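Local coordinates for fucolectin-related protein (Streptococcus pneumoniae, PDB 2WMF) that probably hydrolyses host blood-group carbohydrate antigens as a family 98 glycoside hydrolase, consistent with a part in fucose utilization, at residues A[190-195]-A[376-381]. Sequence-based numbering, arbitrary orientation.
Sequences IMNDPT and VIHEKI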
# COMPACT_ATOMS: atom_id res chain seq x y z
N ILE A 190 -15.11 -12.79 -7.87
CA ILE A 190 -14.07 -13.03 -8.90
C ILE A 190 -13.54 -14.47 -8.82
O ILE A 190 -13.44 -15.13 -9.85
CB ILE A 190 -12.88 -12.01 -8.79
CG1 ILE A 190 -13.43 -10.59 -9.04
CG2 ILE A 190 -11.69 -12.38 -9.67
CD1 ILE A 190 -14.26 -10.42 -10.22
N MET A 191 -13.18 -14.92 -7.64
CA MET A 191 -12.56 -16.24 -7.50
C MET A 191 -13.57 -17.41 -7.52
O MET A 191 -13.19 -18.57 -7.66
CB MET A 191 -11.58 -16.29 -6.31
CG MET A 191 -10.49 -17.36 -6.38
SD MET A 191 -9.40 -17.19 -7.82
CE MET A 191 -8.28 -15.85 -7.31
N ASN A 192 -14.87 -17.12 -7.38
CA ASN A 192 -15.92 -18.11 -7.71
C ASN A 192 -16.09 -18.34 -9.22
O ASN A 192 -16.68 -19.35 -9.62
CB ASN A 192 -17.29 -17.70 -7.08
CG ASN A 192 -17.42 -18.07 -5.60
OD1 ASN A 192 -18.04 -17.32 -4.81
ND2 ASN A 192 -16.85 -19.20 -5.21
N ASP A 193 -15.57 -17.43 -10.05
CA ASP A 193 -15.63 -17.64 -11.51
C ASP A 193 -14.79 -18.85 -11.91
O ASP A 193 -13.60 -18.90 -11.59
CB ASP A 193 -15.16 -16.42 -12.30
CG ASP A 193 -15.27 -16.63 -13.79
OD1 ASP A 193 -16.39 -16.45 -14.33
OD2 ASP A 193 -14.27 -16.99 -14.42
N PRO A 194 -15.39 -19.86 -12.59
CA PRO A 194 -14.59 -21.04 -12.87
C PRO A 194 -13.41 -20.80 -13.80
O PRO A 194 -12.37 -21.40 -13.61
CB PRO A 194 -15.58 -22.00 -13.51
CG PRO A 194 -16.71 -21.24 -13.87
CD PRO A 194 -16.77 -20.02 -13.01
N THR A 195 -13.57 -19.88 -14.74
CA THR A 195 -12.50 -19.57 -15.69
C THR A 195 -11.30 -18.93 -14.98
O THR A 195 -10.15 -19.31 -15.19
CB THR A 195 -13.00 -18.70 -16.86
OG1 THR A 195 -14.19 -19.29 -17.44
CG2 THR A 195 -11.90 -18.51 -17.99
N VAL A 376 -8.41 -14.73 5.34
CA VAL A 376 -9.67 -15.28 4.91
C VAL A 376 -9.39 -16.16 3.71
O VAL A 376 -8.77 -15.70 2.74
CB VAL A 376 -10.74 -14.19 4.58
CG1 VAL A 376 -11.93 -14.81 3.81
CG2 VAL A 376 -11.23 -13.56 5.84
N ILE A 377 -9.80 -17.42 3.81
CA ILE A 377 -9.61 -18.37 2.73
C ILE A 377 -10.94 -18.53 1.96
O ILE A 377 -12.00 -18.73 2.53
CB ILE A 377 -9.13 -19.75 3.25
CG1 ILE A 377 -7.92 -19.61 4.22
CG2 ILE A 377 -8.76 -20.69 2.04
CD1 ILE A 377 -6.70 -18.90 3.59
N HIS A 378 -10.84 -18.48 0.64
CA HIS A 378 -12.00 -18.50 -0.25
C HIS A 378 -12.69 -19.87 -0.24
O HIS A 378 -12.05 -20.93 -0.00
CB HIS A 378 -11.53 -18.15 -1.65
CG HIS A 378 -12.63 -17.83 -2.61
ND1 HIS A 378 -13.27 -18.79 -3.36
CD2 HIS A 378 -13.14 -16.63 -2.98
CE1 HIS A 378 -14.17 -18.19 -4.13
NE2 HIS A 378 -14.10 -16.87 -3.93
N GLU A 379 -14.00 -19.88 -0.49
CA GLU A 379 -14.78 -21.11 -0.49
C GLU A 379 -14.33 -22.18 -1.48
O GLU A 379 -14.62 -23.36 -1.28
CB GLU A 379 -16.26 -20.78 -0.76
CG GLU A 379 -16.55 -20.28 -2.14
CD GLU A 379 -17.83 -19.47 -2.21
OE1 GLU A 379 -18.86 -20.09 -2.59
OE2 GLU A 379 -17.80 -18.26 -1.91
N LYS A 380 -13.65 -21.76 -2.55
CA LYS A 380 -13.21 -22.68 -3.60
C LYS A 380 -11.99 -23.52 -3.19
O LYS A 380 -11.64 -24.53 -3.85
CB LYS A 380 -12.95 -21.91 -4.89
CG LYS A 380 -14.21 -21.46 -5.59
CD LYS A 380 -14.96 -22.66 -6.26
CE LYS A 380 -16.26 -22.28 -6.95
NZ LYS A 380 -17.28 -21.75 -5.99
N ILE A 381 -11.34 -23.13 -2.09
CA ILE A 381 -10.29 -23.92 -1.45
C ILE A 381 -10.95 -24.93 -0.49
O ILE A 381 -11.65 -24.55 0.45
CB ILE A 381 -9.28 -23.03 -0.66
CG1 ILE A 381 -8.68 -21.93 -1.56
CG2 ILE A 381 -8.16 -23.90 -0.04
CD1 ILE A 381 -7.90 -22.42 -2.81
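On the outside of the (beta/alpha)8 barrel, the C-terminal end of helix 184-192 meets a type I beta turn, His378 to Ile381, that follows edge strand 376-377 of a small three-stranded parallel sheet. The contact thus joins the barrel to a part of the chain that follows it in sequence. The His378 imidazole lies against the last turn of the helix. Met191 CB sits over one face of the ring in a CH-pi contact, 3.7 Å from the centroid and 20° off the ring normal, while the rest of the Met191 chain, bent at chi2 and chi3, packs on Phe197 and Phe229. With His378 CG anti to the backbone N (chi1 -167°), the ring reaches across to the helix, where NE2 is hydrogen-bonded to Glu188 O. ND1 accepts the backbone N-H of Lys380 at 3.1 Å, the donor lying somewhat out of the ring plane. Both ring nitrogens are therefore engaged, one by the helix and one by the turn, which should hold the ring in this rotation. The Asn192 amide lies between the ring edge, the Glu379 carboxylate and the Lys380 chain; its plane stands nearly perpendicular to the carboxylate, whose OE2 forms a salt bridge with Arg345. Beside the amide, the aliphatic part of Lys380 packs against the helix end, CG lying 3.7 Å from Met191 O.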